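Local coordinates for periplasmic protein TorT (Vibrio parahaemolyticus, PDB 3O1I) that probably recognises a small ligand in the periplasm as a solute-binding protein and passes the signal on to a partner sensor, at residues L106-D114 with Q252-Y263. Sequence-based numbering, arbitrary orientation.
Sequences LLKGEVGVD and QGRLSVMQAAHY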
# COMPACT_ATOMS: atom_id res chain seq x y z
N LEU D 106 -38.31 8.60 -18.78
CA LEU D 106 -37.25 7.84 -19.43
C LEU D 106 -37.35 6.34 -19.18
O LEU D 106 -37.06 5.53 -20.07
CB LEU D 106 -35.90 8.37 -18.93
CG LEU D 106 -35.71 9.88 -19.12
CD1 LEU D 106 -34.70 10.39 -18.12
CD2 LEU D 106 -35.27 10.17 -20.55
N LEU D 107 -37.75 5.98 -17.97
CA LEU D 107 -37.87 4.58 -17.59
C LEU D 107 -38.94 3.89 -18.42
O LEU D 107 -40.10 4.31 -18.42
CB LEU D 107 -38.20 4.48 -16.10
CG LEU D 107 -38.31 3.10 -15.45
CD1 LEU D 107 -37.17 2.20 -15.90
CD2 LEU D 107 -38.31 3.27 -13.93
N LYS D 108 -38.55 2.84 -19.13
CA LYS D 108 -39.48 2.12 -19.99
C LYS D 108 -39.76 0.71 -19.46
O LYS D 108 -40.78 0.10 -19.78
CB LYS D 108 -38.91 2.03 -21.41
CG LYS D 108 -38.48 3.37 -22.00
CD LYS D 108 -39.62 4.39 -22.01
CE LYS D 108 -39.14 5.76 -22.49
NZ LYS D 108 -40.16 6.82 -22.27
N GLY D 109 -38.83 0.22 -18.65
CA GLY D 109 -38.96 -1.11 -18.06
C GLY D 109 -38.00 -1.27 -16.89
O GLY D 109 -36.94 -0.64 -16.86
N GLU D 110 -38.36 -2.10 -15.92
CA GLU D 110 -37.50 -2.30 -14.76
C GLU D 110 -37.69 -3.64 -14.07
O GLU D 110 -38.81 -4.02 -13.73
CB GLU D 110 -37.72 -1.18 -13.74
CG GLU D 110 -39.15 -0.74 -13.59
CD GLU D 110 -39.42 -0.12 -12.24
OE1 GLU D 110 -39.56 -0.89 -11.27
OE2 GLU D 110 -39.49 1.12 -12.14
N VAL D 111 -36.58 -4.36 -13.88
CA VAL D 111 -36.60 -5.64 -13.20
C VAL D 111 -36.15 -5.39 -11.77
O VAL D 111 -35.50 -4.39 -11.49
CB VAL D 111 -35.65 -6.67 -13.89
CG1 VAL D 111 -34.85 -5.98 -14.96
CG2 VAL D 111 -34.74 -7.33 -12.87
N GLY D 112 -36.52 -6.28 -10.85
CA GLY D 112 -36.13 -6.09 -9.47
C GLY D 112 -37.00 -6.86 -8.51
O GLY D 112 -38.23 -6.73 -8.50
N VAL D 113 -36.36 -7.67 -7.69
CA VAL D 113 -37.04 -8.49 -6.70
C VAL D 113 -37.20 -7.81 -5.35
O VAL D 113 -36.21 -7.43 -4.73
CB VAL D 113 -36.27 -9.80 -6.50
CG1 VAL D 113 -36.91 -10.62 -5.40
CG2 VAL D 113 -36.21 -10.57 -7.81
N ASP D 114 -38.44 -7.66 -4.89
CA ASP D 114 -38.72 -7.06 -3.59
C ASP D 114 -38.04 -7.95 -2.55
O ASP D 114 -38.40 -9.12 -2.38
CB ASP D 114 -40.23 -7.02 -3.33
CG ASP D 114 -40.59 -6.44 -1.97
OD1 ASP D 114 -39.67 -6.04 -1.22
OD2 ASP D 114 -41.79 -6.39 -1.64
N GLN D 252 -32.07 -12.64 -13.42
CA GLN D 252 -32.43 -11.25 -13.16
C GLN D 252 -31.71 -10.37 -14.17
O GLN D 252 -32.15 -9.26 -14.46
CB GLN D 252 -32.07 -10.85 -11.73
CG GLN D 252 -33.02 -9.81 -11.17
CD GLN D 252 -32.88 -9.63 -9.66
OE1 GLN D 252 -32.72 -10.61 -8.93
NE2 GLN D 252 -32.98 -8.39 -9.19
N GLY D 253 -30.62 -10.90 -14.70
CA GLY D 253 -29.85 -10.17 -15.69
C GLY D 253 -30.52 -10.30 -17.04
O GLY D 253 -30.85 -9.29 -17.68
N ARG D 254 -30.73 -11.54 -17.46
CA ARG D 254 -31.38 -11.83 -18.74
C ARG D 254 -32.63 -10.97 -18.88
O ARG D 254 -32.88 -10.38 -19.93
CB ARG D 254 -31.76 -13.31 -18.82
CG ARG D 254 -30.59 -14.28 -18.86
CD ARG D 254 -31.06 -15.73 -18.64
NE ARG D 254 -29.98 -16.71 -18.74
CZ ARG D 254 -29.34 -17.00 -19.86
NH1 ARG D 254 -29.66 -16.39 -21.00
NH2 ARG D 254 -28.37 -17.92 -19.87
N LEU D 255 -33.39 -10.89 -17.81
CA LEU D 255 -34.60 -10.10 -17.80
C LEU D 255 -34.38 -8.66 -18.30
O LEU D 255 -35.09 -8.20 -19.19
CB LEU D 255 -35.21 -10.12 -16.40
CG LEU D 255 -36.41 -9.22 -16.04
CD1 LEU D 255 -37.37 -9.10 -17.21
CD2 LEU D 255 -37.10 -9.79 -14.80
N SER D 256 -33.38 -7.97 -17.74
CA SER D 256 -33.08 -6.59 -18.13
C SER D 256 -32.66 -6.49 -19.59
O SER D 256 -33.09 -5.58 -20.30
CB SER D 256 -31.99 -6.00 -17.25
OG SER D 256 -32.53 -5.01 -16.39
N VAL D 257 -31.82 -7.41 -20.05
CA VAL D 257 -31.39 -7.40 -21.44
C VAL D 257 -32.63 -7.47 -22.33
O VAL D 257 -32.85 -6.61 -23.18
CB VAL D 257 -30.52 -8.61 -21.78
CG1 VAL D 257 -30.35 -8.73 -23.28
CG2 VAL D 257 -29.18 -8.49 -21.11
N MET D 258 -33.43 -8.51 -22.11
CA MET D 258 -34.65 -8.72 -22.88
C MET D 258 -35.52 -7.48 -22.86
O MET D 258 -35.94 -7.00 -23.90
CB MET D 258 -35.43 -9.90 -22.31
CG MET D 258 -36.76 -10.14 -22.98
SD MET D 258 -38.05 -10.48 -21.78
CE MET D 258 -38.54 -8.79 -21.28
N GLN D 259 -35.80 -6.96 -21.66
CA GLN D 259 -36.63 -5.76 -21.54
C GLN D 259 -36.25 -4.67 -22.54
O GLN D 259 -37.10 -4.20 -23.29
CB GLN D 259 -36.55 -5.18 -20.12
CG GLN D 259 -37.17 -6.03 -19.03
CD GLN D 259 -37.57 -5.18 -17.84
OE1 GLN D 259 -36.78 -4.36 -17.35
NE2 GLN D 259 -38.79 -5.37 -17.35
N ALA D 260 -34.98 -4.27 -22.55
CA ALA D 260 -34.54 -3.22 -23.47
C ALA D 260 -34.51 -3.71 -24.91
O ALA D 260 -34.87 -2.96 -25.82
CB ALA D 260 -33.17 -2.71 -23.05
N ALA D 261 -34.08 -4.94 -25.13
CA ALA D 261 -34.02 -5.49 -26.48
C ALA D 261 -35.41 -5.57 -27.13
O ALA D 261 -35.53 -5.54 -28.36
CB ALA D 261 -33.37 -6.86 -26.46
N HIS D 262 -36.44 -5.66 -26.30
CA HIS D 262 -37.83 -5.73 -26.77
C HIS D 262 -38.38 -4.34 -27.02
O HIS D 262 -39.01 -4.08 -28.04
CB HIS D 262 -38.69 -6.46 -25.74
CG HIS D 262 -38.76 -7.94 -25.96
ND1 HIS D 262 -37.69 -8.69 -26.38
CD2 HIS D 262 -39.79 -8.82 -25.80
CE1 HIS D 262 -38.04 -9.96 -26.48
NE2 HIS D 262 -39.31 -10.06 -26.13
N TYR D 263 -38.15 -3.43 -26.08
CA TYR D 263 -38.62 -2.06 -26.22
C TYR D 263 -37.94 -1.42 -27.44
O TYR D 263 -38.38 -0.39 -27.93
CB TYR D 263 -38.28 -1.25 -24.98
CG TYR D 263 -38.53 0.22 -25.11
CD1 TYR D 263 -39.77 0.78 -24.79
CD2 TYR D 263 -37.53 1.07 -25.57
CE1 TYR D 263 -40.00 2.14 -24.91
CE2 TYR D 263 -37.75 2.44 -25.70
CZ TYR D 263 -38.98 2.97 -25.37
OH TYR D 263 -39.19 4.32 -25.48
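With chi1 at 171°, Tyr-263 has its CG anti to the backbone N, and the ring rises from the last turn of the helix to meet Lys-108. The lysine chain folds at chi2, laying its methylenes across one ring face: Lys-108 CG sits 3.7 Å from the centroid of the Tyr-263 ring, 24° off the normal, in a CH-pi contact displaced toward the CZ side. Farther out, Lys-108 CE passes 3.3 Å from Tyr-263 OH, while NZ turns back to hydrogen-bond the carbonyl of Thr-105. Next along comes Gln-259, whose side chain reaches up to the backbone beside Gly-109. Gln-259 OE1 lies 3.1 Å from Glu-110 N, but the angle is too poor for a hydrogen bond; NE2 makes weak ones to the carbonyls of Glu-270 and Lys-271. Strand 107-110 is the edge strand of the five-stranded parallel sheet in one lobe of this periplasmic-binding-protein fold, and segment 252-263 of helix 249-263 packs along it, the two axes nearer antiparallel than parallel (147°). Farther along, Val-111 points at the helix and carries much of the apolar contact. Val-111 CB rests 3.4 Å from Leu-255 CG, and Val-111 CG2 3.5 Å from Gln-252 CG. Val-113 extends this packing, with Val-113 CG2 against the outer part of Gln-252. Val-257, pointing away from segment 106-114, packs on Met-27 and Glu-30 of helix 18-32.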